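Local coordinates for protein motility-associated killing factor MakB (PDB 6W1W) that is one component of a tripartite cytotoxin of Vibrio cholerae that resembles alpha-pore-forming toxins, and probably takes part in forming its membrane pore, at residues Ser27-Asp30 with Ala31-Ser35; Ala60-Asn63 with Glu64-Gln67; Tyr132-Ala135 with Lys136-Glu139. One frame throughout, in Å; residues are numbered along the deposited sequence.

Interaction 1. Residues Ser27-Asp30 with Ala31-Ser35; sequences SNYD and ATCNS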
ATOM      1  N   SER A  27      -0.564  -2.568  -1.867  1.00127.85           N
ATOM      2  CA  SER A  27      -0.420  -3.293  -3.125  1.00133.24           C
ATOM      3  C   SER A  27       0.725  -4.297  -3.099  1.00115.04           C
ATOM      4  O   SER A  27       0.745  -5.218  -3.926  1.00116.02           O
ATOM      5  CB  SER A  27      -0.213  -2.314  -4.284  1.00146.83           C
ATOM      6  OG  SER A  27       0.996  -1.589  -4.136  1.00165.24           O
ATOM      7  N   ASN A  28       1.669  -4.156  -2.176  0.61100.89           N
ATOM      8  CA  ASN A  28       2.756  -5.116  -2.055  0.61106.39           C
ATOM      9  C   ASN A  28       2.577  -6.064  -0.876  0.61103.46           C
ATOM     10  O   ASN A  28       3.362  -7.006  -0.730  0.61100.43           O
ATOM     11  CB  ASN A  28       4.101  -4.385  -1.966  0.61111.43           C
ATOM     12  CG  ASN A  28       4.571  -3.878  -3.321  0.61101.28           C
ATOM     13  OD1 ASN A  28       5.080  -4.645  -4.139  0.61 92.95           O
ATOM     14  ND2 ASN A  28       4.391  -2.582  -3.567  0.61 80.25           N
ATOM     15  N   TYR A  29       1.556  -5.850  -0.042  1.00117.92           N
ATOM     16  CA  TYR A  29       1.163  -6.892   0.901  1.00112.93           C
ATOM     17  C   TYR A  29       0.683  -8.126   0.150  1.00107.63           C
ATOM     18  O   TYR A  29       0.867  -9.256   0.619  1.00 78.07           O
ATOM     19  CB  TYR A  29       0.071  -6.391   1.844  1.00 94.63           C
ATOM     20  CG  TYR A  29      -0.460  -7.458   2.776  1.00 81.00           C
ATOM     21  CD1 TYR A  29       0.178  -7.736   3.977  1.00 82.98           C
ATOM     22  CD2 TYR A  29      -1.606  -8.183   2.460  1.00105.65           C
ATOM     23  CE1 TYR A  29      -0.300  -8.711   4.834  1.00107.95           C
ATOM     24  CE2 TYR A  29      -2.093  -9.162   3.308  1.00 81.74           C
ATOM     25  CZ  TYR A  29      -1.436  -9.421   4.496  1.00112.67           C
ATOM     26  OH  TYR A  29      -1.912 -10.390   5.351  1.00101.90           O
ATOM     27  N   ASP A  30       0.064  -7.921  -1.014  1.00 84.85           N
ATOM     28  CA  ASP A  30      -0.242  -9.035  -1.902  1.00109.83           C
ATOM     29  C   ASP A  30       1.038  -9.720  -2.365  1.00113.97           C
ATOM     30  O   ASP A  30       1.218 -10.932  -2.173  1.00 99.41           O
ATOM     31  CB  ASP A  30      -1.063  -8.540  -3.093  1.00123.53           C
ATOM     32  CG  ASP A  30      -1.178  -9.577  -4.195  1.00138.76           C
ATOM     33  OD1 ASP A  30      -1.748 -10.661  -3.946  1.00139.28           O
ATOM     34  OD2 ASP A  30      -0.693  -9.302  -5.311  1.00138.47           O
ATOM     35  N   ALA A  31       1.955  -8.944  -2.958  1.00116.28           N
ATOM     36  CA  ALA A  31       3.213  -9.499  -3.452  1.00 95.19           C
ATOM     37  C   ALA A  31       3.981 -10.215  -2.350  1.00 77.82           C
ATOM     38  O   ALA A  31       4.567 -11.278  -2.582  1.00 96.13           O
ATOM     39  CB  ALA A  31       4.070  -8.393  -4.063  1.00 83.05           C
ATOM     40  N   THR A  32       3.986  -9.647  -1.141  1.00 78.23           N
ATOM     41  CA  THR A  32       4.574 -10.341  -0.001  1.00 87.29           C
ATOM     42  C   THR A  32       3.885 -11.681   0.235  1.00 93.94           C
ATOM     43  O   THR A  32       4.542 -12.677   0.566  1.00 89.08           O
ATOM     44  CB  THR A  32       4.478  -9.466   1.255  1.00 99.28           C
ATOM     45  OG1 THR A  32       5.064  -8.182   1.007  1.00 80.90           O
ATOM     46  CG2 THR A  32       5.182 -10.126   2.443  1.00 81.68           C
ATOM     47  N   CYS A  33       2.558 -11.724   0.073  1.00104.71           N
ATOM     48  CA  CYS A  33       1.812 -12.950   0.338  1.00106.23           C
ATOM     49  C   CYS A  33       2.070 -14.015  -0.718  1.00108.42           C
ATOM     50  O   CYS A  33       2.132 -15.205  -0.385  1.00 76.57           O
ATOM     51  CB  CYS A  33       0.316 -12.651   0.431  1.00 96.23           C
ATOM     52  SG  CYS A  33      -0.248 -12.268   2.107  1.00103.12           S
ATOM     53  N   ASN A  34       2.224 -13.612  -1.983  1.00 76.38           N
ATOM     54  CA  ASN A  34       2.528 -14.587  -3.027  1.00 92.39           C
ATOM     55  C   ASN A  34       3.953 -15.102  -2.895  1.00107.09           C
ATOM     56  O   ASN A  34       4.203 -16.305  -3.042  1.00126.71           O
ATOM     57  CB  ASN A  34       2.306 -13.982  -4.418  1.00 87.97           C
ATOM     58  CG  ASN A  34       0.835 -13.707  -4.717  1.00102.90           C
ATOM     59  OD1 ASN A  34      -0.059 -14.371  -4.185  1.00 94.98           O
ATOM     60  ND2 ASN A  34       0.582 -12.724  -5.579  1.00 96.37           N
ATOM     61  N   SER A  35       4.898 -14.206  -2.601  1.00103.37           N
ATOM     62  CA  SER A  35       6.301 -14.586  -2.471  1.00 90.19           C
ATOM     63  C   SER A  35       6.557 -15.532  -1.304  1.00 81.45           C
ATOM     64  O   SER A  35       7.541 -16.276  -1.339  1.00 97.59           O
ATOM     65  CB  SER A  35       7.163 -13.335  -2.311  1.00101.60           C
ATOM     66  OG  SER A  35       6.740 -12.576  -1.191  1.00114.20           O
TER
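Tyr29 and Cys33 meet in a sulfur-aromatic contact one turn apart on helix 9-35, in its last turns, where this helix of the long-helix bundle, which resembles that of alpha-pore-forming toxins, runs between other helices and the beta sheet. Cys33 SG lies over one face of the Tyr29 ring, 4.2 Å from the ring centroid and 27° off the normal, displaced toward the hydroxyl end, with CE2 its nearest ring atom. The ring reaches this place because Tyr29 CG is anti to the backbone N (chi1 175°), and it also packs on Met62 of helix 46-66 and on Leu266 and Met269 of helix 251-270.

On another side of the helix Thr32 returns its hydroxyl, held beside its own backbone N, to the preceding turn. Thr32 OG1 and Thr32 N both lie 2.7 Å from Asn28 O, on opposite faces of its carbonyl plane. Ala215 O of strand 209-220 is a second acceptor within bonding distance of OG1, so the single proton either completes a double grip on Asn28 O or ties helix to sheet, one carbonyl at a time.

Cys33 N bonds to Tyr29 O at 3.0 Å, and Asn34 N bonds to Asp30 O. The side chains of Asp30 and Asn34 face the 46-66 helix, touching Met66 and Arg59 respectively, and Asp30 OD2 has a long, weak ion pair with Lys69 NZ. The flat groups stand almost perpendicular, carboxylate and amide planes 86° apart, and Asn34 ND2 stays 3.5 Å from Asp30 OD1.

Interaction 2. Residues Ala60-Asn63 with Glu64-Gln67; sequences AVMN and EFMQ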
ATOM      1  N   ALA A  60      -4.688 -17.363  -0.849  1.00115.46           N
ATOM      2  CA  ALA A  60      -5.953 -17.457  -1.573  1.00130.64           C
ATOM      3  C   ALA A  60      -6.992 -16.474  -1.045  1.00128.03           C
ATOM      4  O   ALA A  60      -7.825 -15.981  -1.814  1.00123.83           O
ATOM      5  CB  ALA A  60      -6.499 -18.884  -1.510  1.00116.91           C
ATOM      6  N   VAL A  61      -6.970 -16.191   0.260  1.00115.76           N
ATOM      7  CA  VAL A  61      -7.902 -15.223   0.827  1.00115.89           C
ATOM      8  C   VAL A  61      -7.707 -13.856   0.181  1.00118.91           C
ATOM      9  O   VAL A  61      -8.675 -13.132  -0.082  1.00116.15           O
ATOM     10  CB  VAL A  61      -7.736 -15.170   2.357  1.00125.18           C
ATOM     11  CG1 VAL A  61      -8.205 -13.840   2.902  1.00129.99           C
ATOM     12  CG2 VAL A  61      -8.506 -16.310   3.009  1.00119.12           C
ATOM     13  N   MET A  62      -6.459 -13.491  -0.110  1.00122.08           N
ATOM     14  CA  MET A  62      -6.174 -12.189  -0.700  1.00116.99           C
ATOM     15  C   MET A  62      -6.395 -12.151  -2.205  1.00123.14           C
ATOM     16  O   MET A  62      -6.430 -11.054  -2.774  1.00129.23           O
ATOM     17  CB  MET A  62      -4.739 -11.773  -0.380  1.00103.54           C
ATOM     18  CG  MET A  62      -4.433 -11.777   1.103  1.00108.82           C
ATOM     19  SD  MET A  62      -5.653 -10.843   2.050  1.00117.96           S
ATOM     20  CE  MET A  62      -5.389  -9.187   1.419  1.00116.03           C
ATOM     21  N   ASN A  63      -6.556 -13.309  -2.854  1.00119.50           N
ATOM     22  CA  ASN A  63      -6.764 -13.347  -4.299  1.00109.85           C
ATOM     23  C   ASN A  63      -7.996 -12.564  -4.731  1.00106.88           C
ATOM     24  O   ASN A  63      -8.069 -12.120  -5.883  1.00 98.35           O
ATOM     25  CB  ASN A  63      -6.882 -14.797  -4.772  1.00114.01           C
ATOM     26  CG  ASN A  63      -6.934 -14.917  -6.283  1.00121.63           C
ATOM     27  OD1 ASN A  63      -8.006 -14.860  -6.886  1.00123.07           O
ATOM     28  ND2 ASN A  63      -5.771 -15.087  -6.903  1.00124.86           N
ATOM     29  N   GLU A  64      -8.966 -12.380  -3.837  1.00127.00           N
ATOM     30  CA  GLU A  64     -10.152 -11.607  -4.187  1.00136.47           C
ATOM     31  C   GLU A  64      -9.813 -10.129  -4.341  1.00121.35           C
ATOM     32  O   GLU A  64     -10.155  -9.503  -5.351  1.00113.83           O
ATOM     33  CB  GLU A  64     -11.238 -11.807  -3.131  1.00149.80           C
ATOM     34  CG  GLU A  64     -12.515 -11.035  -3.401  1.00150.83           C
ATOM     35  CD  GLU A  64     -13.406 -10.954  -2.177  1.00154.24           C
ATOM     36  OE1 GLU A  64     -12.988 -11.442  -1.104  1.00150.05           O
ATOM     37  OE2 GLU A  64     -14.521 -10.399  -2.289  1.00154.21           O
ATOM     38  N   PHE A  65      -9.133  -9.556  -3.344  1.00122.70           N
ATOM     39  CA  PHE A  65      -8.729  -8.156  -3.427  1.00134.40           C
ATOM     40  C   PHE A  65      -7.622  -7.952  -4.457  1.00132.23           C
ATOM     41  O   PHE A  65      -7.597  -6.922  -5.143  1.00116.17           O
ATOM     42  CB  PHE A  65      -8.298  -7.661  -2.041  1.00149.54           C
ATOM     43  CG  PHE A  65      -6.918  -7.053  -1.998  1.00174.82           C
ATOM     44  CD1 PHE A  65      -5.797  -7.847  -1.786  1.00178.91           C
ATOM     45  CD2 PHE A  65      -6.743  -5.683  -2.136  1.00178.62           C
ATOM     46  CE1 PHE A  65      -4.527  -7.291  -1.739  1.00173.73           C
ATOM     47  CE2 PHE A  65      -5.475  -5.121  -2.087  1.00178.64           C
ATOM     48  CZ  PHE A  65      -4.367  -5.927  -1.888  1.00174.84           C
ATOM     49  N   MET A  66      -6.716  -8.928  -4.589  1.00135.38           N
ATOM     50  CA  MET A  66      -5.577  -8.802  -5.499  1.00129.42           C
ATOM     51  C   MET A  66      -6.010  -8.473  -6.922  1.00131.93           C
ATOM     52  O   MET A  66      -5.305  -7.749  -7.633  1.00136.35           O
ATOM     53  CB  MET A  66      -4.755 -10.098  -5.481  1.00152.06           C
ATOM     54  CG  MET A  66      -3.734 -10.243  -6.610  1.00171.93           C
ATOM     55  SD  MET A  66      -3.046 -11.910  -6.753  1.00175.73           S
ATOM     56  CE  MET A  66      -2.169 -11.780  -8.311  1.00169.82           C
ATOM     57  N   GLN A  67      -7.164  -8.981  -7.352  1.00138.45           N
ATOM     58  CA  GLN A  67      -7.662  -8.722  -8.697  1.00135.25           C
ATOM     59  C   GLN A  67      -8.568  -7.498  -8.766  1.00127.01           C
ATOM     60  O   GLN A  67      -8.988  -7.115  -9.862  1.00125.59           O
ATOM     61  CB  GLN A  67      -8.393  -9.957  -9.230  1.00136.17           C
ATOM     62  CG  GLN A  67      -7.517 -11.205  -9.257  1.00141.43           C
ATOM     63  CD  GLN A  67      -8.241 -12.429  -9.788  1.00159.87           C
ATOM     64  OE1 GLN A  67      -7.783 -13.558  -9.613  1.00165.28           O
ATOM     65  NE2 GLN A  67      -9.375 -12.210 -10.445  1.00158.82           N
TER
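Helix 46-66 is kinked at its end, where the N atoms of Glu64 and Phe65 lack the usual bond to the turn before, and the turn is regained by a straight bond of 2.8 Å from Met66 N to Met62 O, with an N-H...O angle of 158°. On the buried side, the methyl of Met62 lies above the CD1-CE1 side of the Phe65 ring, off its centre: Met62 CE is 3.5 Å from Phe65 CD1 and 3.8 Å from Phe65 CE1. Bends at chi2 and chi3 fold the thioether back and bring its methyl to the ring. Met62 O approaches differently, meeting the ring at its edge near the ring plane, 3.4 Å from Phe65 CD1.

The pair belongs to the long-helix bundle, which resembles that of alpha-pore-forming toxins, and wedges between two other helices: Met62 touches Tyr29 and Ala135, while Phe65 packs on Ile26 of helix 9-35 and on Phe128 and Ser131 of helix 100-151. Met66 turns its CB toward the preceding turn, 3.3 Å from Met62 O, but its extended chain then leads off to Asp30. Across the outer side, Asn63 and Gln67 bring their side chains together one turn apart with the amide planes 79° to each other. Glu64 extends away from both, and its carboxylate forms a salt bridge through OE2 with Lys130 NZ.

Interaction 3. Residues Tyr132-Ala135 with Lys136-Glu139; sequences YNQA and KNAE
A CH-pi contact between residues one turn apart, Tyr132 and Lys136, marks this part of the long helix 100-151. The aliphatic part of the lysine lies over one face of the phenol: Lys136 CG is 3.8 Å from the Tyr132 ring centroid, 20° off the normal, and Lys136 CE comes within 3.4 Å of Tyr132 CE1. The bend at chi2 (-55°) turns the chain across the ring, after which it extends to carry NZ onward. There Lys136 NZ forms a salt bridge of 2.9 Å with Glu139 OE1, which accepts through its syn lone pair. Beneath the side chains the helix is regular, with Lys136 N bonded to Tyr132 O at 2.7 Å and Ala138 N to Gln134 O at 3.1 Å.

The polar ends continue into the neighbouring chain segments. Lys136 NZ is also salt-bridged to Glu271 and bonded to Ser267 O, so two carboxylates share its charge; Tyr132 OH bonds to Glu271 as well, and Glu139 OE2 to Ser270 OG. This side of the helix therefore faces the end of helix 251-270, whereas Gln134, Ala135 and Ala138 rest on Val61, Met62 and Leu58 of helix 46-66.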
ATOM      1  N   TYR A 132      -9.316  -6.296   4.572  1.00 98.36           N
ATOM      2  CA  TYR A 132      -8.590  -6.139   5.828  1.00 96.83           C
ATOM      3  C   TYR A 132      -8.978  -7.233   6.815  1.00108.08           C
ATOM      4  O   TYR A 132      -8.115  -7.930   7.364  1.00107.08           O
ATOM      5  CB  TYR A 132      -8.848  -4.756   6.434  1.00102.35           C
ATOM      6  CG  TYR A 132      -8.366  -4.626   7.867  1.00105.98           C
ATOM      7  CD1 TYR A 132      -7.012  -4.483   8.157  1.00102.89           C
ATOM      8  CD2 TYR A 132      -9.265  -4.649   8.930  1.00107.59           C
ATOM      9  CE1 TYR A 132      -6.568  -4.367   9.462  1.00102.65           C
ATOM     10  CE2 TYR A 132      -8.829  -4.534  10.238  1.00107.47           C
ATOM     11  CZ  TYR A 132      -7.481  -4.394  10.498  1.00114.37           C
ATOM     12  OH  TYR A 132      -7.044  -4.280  11.795  1.00115.80           O
ATOM     13  N   ASN A 133     -10.285  -7.405   7.043  1.00116.03           N
ATOM     14  CA  ASN A 133     -10.755  -8.434   7.966  1.00112.95           C
ATOM     15  C   ASN A 133     -10.428  -9.830   7.455  1.00104.36           C
ATOM     16  O   ASN A 133     -10.158 -10.738   8.251  1.00 85.16           O
ATOM     17  CB  ASN A 133     -12.261  -8.292   8.192  1.00123.31           C
ATOM     18  CG  ASN A 133     -12.632  -6.992   8.883  1.00128.23           C
ATOM     19  OD1 ASN A 133     -13.431  -6.207   8.370  1.00125.33           O
ATOM     20  ND2 ASN A 133     -12.061  -6.764  10.061  1.00124.84           N
ATOM     21  N   GLN A 134     -10.449 -10.017   6.135  1.00 92.10           N
ATOM     22  CA  GLN A 134     -10.032 -11.290   5.561  1.00 96.85           C
ATOM     23  C   GLN A 134      -8.560 -11.563   5.842  1.00102.41           C
ATOM     24  O   GLN A 134      -8.192 -12.664   6.269  1.00108.65           O
ATOM     25  CB  GLN A 134     -10.323 -11.298   4.059  1.00105.50           C
ATOM     26  CG  GLN A 134     -11.779 -11.567   3.740  1.00108.47           C
ATOM     27  CD  GLN A 134     -12.310 -12.736   4.543  1.00124.02           C
ATOM     28  OE1 GLN A 134     -13.070 -12.563   5.499  1.00120.71           O
ATOM     29  NE2 GLN A 134     -11.890 -13.940   4.171  1.00120.31           N
ATOM     30  N   ALA A 135      -7.702 -10.559   5.622  1.00101.91           N
ATOM     31  CA  ALA A 135      -6.281 -10.708   5.925  1.00105.24           C
ATOM     32  C   ALA A 135      -6.053 -10.888   7.421  1.00 99.94           C
ATOM     33  O   ALA A 135      -5.186 -11.665   7.836  1.00 91.30           O
ATOM     34  CB  ALA A 135      -5.506  -9.501   5.401  1.00 94.18           C
ATOM     35  N   LYS A 136      -6.828 -10.182   8.249  1.00 92.15           N
ATOM     36  CA  LYS A 136      -6.730 -10.369   9.692  1.00105.56           C
ATOM     37  C   LYS A 136      -7.176 -11.766  10.115  1.00106.10           C
ATOM     38  O   LYS A 136      -6.656 -12.310  11.096  1.00103.24           O
ATOM     39  CB  LYS A 136      -7.550  -9.301  10.414  1.00113.48           C
ATOM     40  CG  LYS A 136      -6.878  -7.941  10.444  1.00110.01           C
ATOM     41  CD  LYS A 136      -5.497  -8.072  11.052  1.00111.39           C
ATOM     42  CE  LYS A 136      -4.596  -6.920  10.667  1.00112.20           C
ATOM     43  NZ  LYS A 136      -3.181  -7.217  11.019  1.00114.63           N
ATOM     44  N   ASN A 137      -8.125 -12.361   9.390  1.00104.57           N
ATOM     45  CA  ASN A 137      -8.580 -13.706   9.732  1.00115.34           C
ATOM     46  C   ASN A 137      -7.500 -14.745   9.448  1.00110.03           C
ATOM     47  O   ASN A 137      -7.137 -15.534  10.330  1.00105.14           O
ATOM     48  CB  ASN A 137      -9.860 -14.046   8.966  1.00130.01           C
ATOM     49  CG  ASN A 137     -11.121 -13.763   9.767  1.00129.66           C
ATOM     50  OD1 ASN A 137     -11.079 -13.626  10.994  1.00125.63           O
ATOM     51  ND2 ASN A 137     -12.259 -13.689   9.074  1.00113.93           N
ATOM     52  N   ALA A 138      -6.981 -14.768   8.217  1.00102.07           N
ATOM     53  CA  ALA A 138      -5.979 -15.768   7.861  1.00 98.16           C
ATOM     54  C   ALA A 138      -4.698 -15.591   8.665  1.00112.97           C
ATOM     55  O   ALA A 138      -3.958 -16.561   8.869  1.00128.60           O
ATOM     56  CB  ALA A 138      -5.674 -15.712   6.366  1.00 94.56           C
ATOM     57  N   GLU A 139      -4.417 -14.370   9.126  1.00102.88           N
ATOM     58  CA  GLU A 139      -3.256 -14.155   9.983  1.00106.08           C
ATOM     59  C   GLU A 139      -3.440 -14.834  11.335  1.00106.65           C
ATOM     60  O   GLU A 139      -2.562 -15.575  11.793  1.00106.80           O
ATOM     61  CB  GLU A 139      -2.998 -12.657  10.159  1.00108.40           C
ATOM     62  CG  GLU A 139      -2.178 -12.022   9.038  1.00105.74           C
ATOM     63  CD  GLU A 139      -2.223 -10.504   9.071  1.00101.37           C
ATOM     64  OE1 GLU A 139      -2.461  -9.939  10.160  1.00 94.07           O
ATOM     65  OE2 GLU A 139      -2.039  -9.877   8.005  1.00 92.68           O
TER

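All three interactions are one-turn contacts within helices, and they meet side by side across the bundle. Interactions 1 and 2 lie on helices 9-35 and 46-66, consecutive in the chain, whose side chains meet through Tyr29 CE2 on Met62 CE and Asp30 CB on Phe65 CE1. Interaction 3 adds helix 100-151: Ala135 CB packs on Met62 SD, and Tyr29 OH probably makes a weak hydrogen bond to Glu139 OE2. Met62, Tyr29 and Ala135 are thus the buried meeting point. Chemistry shifts with place: sulfur, ring and methyl pack inside, interaction 2 also carries exposed Glu64 and Gln67, and in interaction 3 buried Glu139 and its charged partner Lys136 are satisfied by each other and by residues 267-271.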